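Local structure of acinetobacter secreted protease CpaA (Acinetobacter nosocomialis M2, 6O38) at residues L378-P383 with G422-K427. The protein is a secreted zinc metalloprotease, probably exported by the type II secretion system with the help of its chaperone CpaB. Numbering follows the deposited sequence.
Sequences LLVSSP and GYITYK
Val-380 and Ile-424 lie side by side on one face of two neighbouring parallel strands, with Val-380 CG2 3.7 Å from Ile-424 CG1. Ile-424 CG1 stands between its own backbone N and carbonyl carbon (chi1 65°), which turns that branch and CD1 toward both valine methyls. Val-380 CG1 also meets Tyr-426 CB, and Leu-378 CD1 approaches Ile-424 CG2 at 4.3 Å. On the other face, the Tyr-423 ring extends alongside the 378-381 strand: CD1 rests 3.9 Å from Leu-379 CB, and the hydroxyl end reaches Ser-381 CB. Between these two layers of side chains four backbone hydrogen bonds join the strands. Leu-379 and Ser-381 each use both their N-H and their C=O: Leu-379 N to Gly-422 O, Ile-424 N to Leu-379 O (3.0 Å), Ser-381 N to Ile-424 O, and Tyr-426 N to Ser-381 O (2.9 Å). This is regular parallel pairing, the short axes 20° apart, and 422-427 falls within the reprolysin-like metallopeptidase region. On its far side strand 378-381 pairs in parallel with strand 457-462, which bonds the backbone of Leu-378, Val-380 and Ser-382. Beyond the strand ends, Pro-383 CD packs 3.6 Å from Lys-427 CB as helix 383-389 begins, with Ser-382 at its N-cap. Asn-386 of that helix hydrogen-bonds both Ser-381 OG and Thr-425 OG1, tying the two strands together. Helix 391-411 lies against Leu-379 and Tyr-423, while helix 444-452 packs on Leu-378, Ile-424 and Tyr-426, whose hydroxyl bonds Asp-443, and Lys-427 NZ forms a salt bridge with Glu-464.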
ATOM      1  N   LEU A 378      21.536 -14.368  -8.385  1.00 53.68           N
ATOM      2  CA  LEU A 378      21.734 -15.732  -7.911  1.00 54.47           C
ATOM      3  C   LEU A 378      21.282 -15.810  -6.459  1.00 54.21           C
ATOM      4  O   LEU A 378      21.813 -15.096  -5.601  1.00 54.40           O
ATOM      5  CB  LEU A 378      23.197 -16.153  -8.041  1.00 55.85           C
ATOM      6  CG  LEU A 378      23.596 -17.434  -7.303  1.00 56.98           C
ATOM      7  CD1 LEU A 378      22.835 -18.634  -7.845  1.00 57.16           C
ATOM      8  CD2 LEU A 378      25.099 -17.662  -7.385  1.00 58.49           C
ATOM      9  N   LEU A 379      20.305 -16.668  -6.187  1.00 55.35           N
ATOM     10  CA  LEU A 379      19.743 -16.817  -4.851  1.00 56.28           C
ATOM     11  C   LEU A 379      20.414 -17.996  -4.158  1.00 58.84           C
ATOM     12  O   LEU A 379      20.363 -19.126  -4.656  1.00 59.77           O
ATOM     13  CB  LEU A 379      18.229 -17.015  -4.918  1.00 55.37           C
ATOM     14  CG  LEU A 379      17.457 -15.939  -5.687  1.00 52.92           C
ATOM     15  CD1 LEU A 379      15.959 -16.200  -5.629  1.00 52.33           C
ATOM     16  CD2 LEU A 379      17.787 -14.551  -5.156  1.00 52.15           C
ATOM     17  N   VAL A 380      21.035 -17.732  -3.012  1.00 57.98           N
ATOM     18  CA  VAL A 380      21.731 -18.747  -2.229  1.00 60.58           C
ATOM     19  C   VAL A 380      21.035 -18.870  -0.882  1.00 61.57           C
ATOM     20  O   VAL A 380      20.866 -17.872  -0.172  1.00 60.93           O
ATOM     21  CB  VAL A 380      23.220 -18.402  -2.045  1.00 61.59           C
ATOM     22  CG1 VAL A 380      23.949 -19.547  -1.359  1.00 64.42           C
ATOM     23  CG2 VAL A 380      23.861 -18.078  -3.385  1.00 60.42           C
ATOM     24  N   SER A 381      20.631 -20.090  -0.535  1.00 62.93           N
ATOM     25  CA  SER A 381      19.962 -20.372   0.727  1.00 64.18           C
ATOM     26  C   SER A 381      20.804 -21.343   1.541  1.00 67.10           C
ATOM     27  O   SER A 381      21.231 -22.381   1.027  1.00 68.33           O
ATOM     28  CB  SER A 381      18.564 -20.948   0.496  1.00 63.70           C
ATOM     29  OG  SER A 381      17.738 -20.747   1.629  1.00 64.13           O
ATOM     30  N   SER A 382      21.042 -21.000   2.802  1.00 67.67           N
ATOM     31  CA  SER A 382      21.839 -21.853   3.669  1.00 70.59           C
ATOM     32  C   SER A 382      21.069 -23.126   4.014  1.00 72.26           C
ATOM     33  O   SER A 382      19.846 -23.084   4.187  1.00 71.47           O
ATOM     34  CB  SER A 382      22.217 -21.109   4.950  1.00 71.46           C
ATOM     35  OG  SER A 382      22.915 -21.956   5.847  1.00 74.44           O
ATOM     36  N   PRO A 383      21.749 -24.272   4.104  1.00 74.67           N
ATOM     37  CA  PRO A 383      21.067 -25.489   4.574  1.00 76.64           C
ATOM     38  C   PRO A 383      20.451 -25.336   5.952  1.00 77.72           C
ATOM     39  O   PRO A 383      19.435 -25.985   6.242  1.00 78.39           O
ATOM     40  CB  PRO A 383      22.183 -26.543   4.567  1.00 79.26           C
ATOM     41  CG  PRO A 383      23.205 -26.019   3.615  1.00 78.06           C
ATOM     42  CD  PRO A 383      23.150 -24.525   3.730  1.00 75.78           C
ATOM     43  N   GLY A 422      18.934 -18.462 -10.929  1.00 53.42           N
ATOM     44  CA  GLY A 422      19.443 -19.664 -10.304  1.00 54.43           C
ATOM     45  C   GLY A 422      19.199 -19.701  -8.810  1.00 54.95           C
ATOM     46  O   GLY A 422      19.175 -18.655  -8.153  1.00 54.51           O
ATOM     47  N   TYR A 423      19.015 -20.899  -8.263  1.00 59.06           N
ATOM     48  CA  TYR A 423      18.797 -21.081  -6.833  1.00 59.62           C
ATOM     49  C   TYR A 423      19.628 -22.265  -6.368  1.00 61.40           C
ATOM     50  O   TYR A 423      19.431 -23.387  -6.844  1.00 62.06           O
ATOM     51  CB  TYR A 423      17.312 -21.304  -6.522  1.00 59.28           C
ATOM     52  CG  TYR A 423      17.020 -21.613  -5.070  1.00 60.60           C
ATOM     53  CD1 TYR A 423      16.791 -20.592  -4.156  1.00 60.26           C
ATOM     54  CD2 TYR A 423      16.963 -22.924  -4.614  1.00 62.49           C
ATOM     55  CE1 TYR A 423      16.520 -20.869  -2.828  1.00 61.57           C
ATOM     56  CE2 TYR A 423      16.695 -23.210  -3.290  1.00 64.27           C
ATOM     57  CZ  TYR A 423      16.474 -22.180  -2.402  1.00 63.58           C
ATOM     58  OH  TYR A 423      16.204 -22.465  -1.083  1.00 65.48           O
ATOM     59  N   ILE A 424      20.555 -22.019  -5.444  1.00 59.68           N
ATOM     60  CA  ILE A 424      21.454 -23.050  -4.947  1.00 61.81           C
ATOM     61  C   ILE A 424      21.349 -23.109  -3.431  1.00 63.49           C
ATOM     62  O   ILE A 424      21.120 -22.095  -2.762  1.00 62.58           O
ATOM     63  CB  ILE A 424      22.922 -22.821  -5.381  1.00 61.93           C
ATOM     64  CG1 ILE A 424      23.480 -21.538  -4.761  1.00 61.58           C
ATOM     65  CG2 ILE A 424      23.031 -22.786  -6.895  1.00 60.77           C
ATOM     66  CD1 ILE A 424      24.959 -21.334  -5.013  1.00 62.25           C
ATOM     67  N   THR A 425      21.502 -24.314  -2.892  1.00 64.79           N
ATOM     68  CA  THR A 425      21.553 -24.535  -1.454  1.00 66.91           C
ATOM     69  C   THR A 425      23.011 -24.693  -1.044  1.00 68.61           C
ATOM     70  O   THR A 425      23.690 -25.618  -1.502  1.00 70.04           O
ATOM     71  CB  THR A 425      20.745 -25.771  -1.058  1.00 69.00           C
ATOM     72  OG1 THR A 425      19.345 -25.474  -1.131  1.00 67.67           O
ATOM     73  CG2 THR A 425      21.102 -26.214   0.355  1.00 71.80           C
ATOM     74  N   TYR A 426      23.487 -23.791  -0.189  1.00 68.59           N
ATOM     75  CA  TYR A 426      24.900 -23.767   0.159  1.00 70.07           C
ATOM     76  C   TYR A 426      25.105 -22.903   1.395  1.00 70.55           C
ATOM     77  O   TYR A 426      24.431 -21.883   1.564  1.00 68.69           O
ATOM     78  CB  TYR A 426      25.745 -23.233  -1.002  1.00 68.41           C
ATOM     79  CG  TYR A 426      27.220 -23.156  -0.692  1.00 69.96           C
ATOM     80  CD1 TYR A 426      28.007 -24.299  -0.682  1.00 72.48           C
ATOM     81  CD2 TYR A 426      27.821 -21.941  -0.397  1.00 69.09           C
ATOM     82  CE1 TYR A 426      29.357 -24.232  -0.394  1.00 74.06           C
ATOM     83  CE2 TYR A 426      29.164 -21.865  -0.107  1.00 70.67           C
ATOM     84  CZ  TYR A 426      29.929 -23.012  -0.107  1.00 73.15           C
ATOM     85  OH  TYR A 426      31.273 -22.935   0.182  1.00 74.87           O
ATOM     86  N   LYS A 427      26.036 -23.321   2.247  1.00 73.18           N
ATOM     87  CA  LYS A 427      26.410 -22.581   3.447  1.00 74.10           C
ATOM     88  C   LYS A 427      27.735 -21.870   3.200  1.00 73.88           C
ATOM     89  O   LYS A 427      28.765 -22.521   2.997  1.00 75.58           O
ATOM     90  CB  LYS A 427      26.518 -23.520   4.649  1.00 77.49           C
ATOM     91  CG  LYS A 427      27.287 -22.949   5.833  1.00 79.16           C
ATOM     92  CD  LYS A 427      26.384 -22.173   6.775  1.00 78.63           C
ATOM     93  CE  LYS A 427      27.140 -21.732   8.019  1.00 80.74           C
ATOM     94  NZ  LYS A 427      27.942 -20.500   7.781  1.00 79.29           N
TER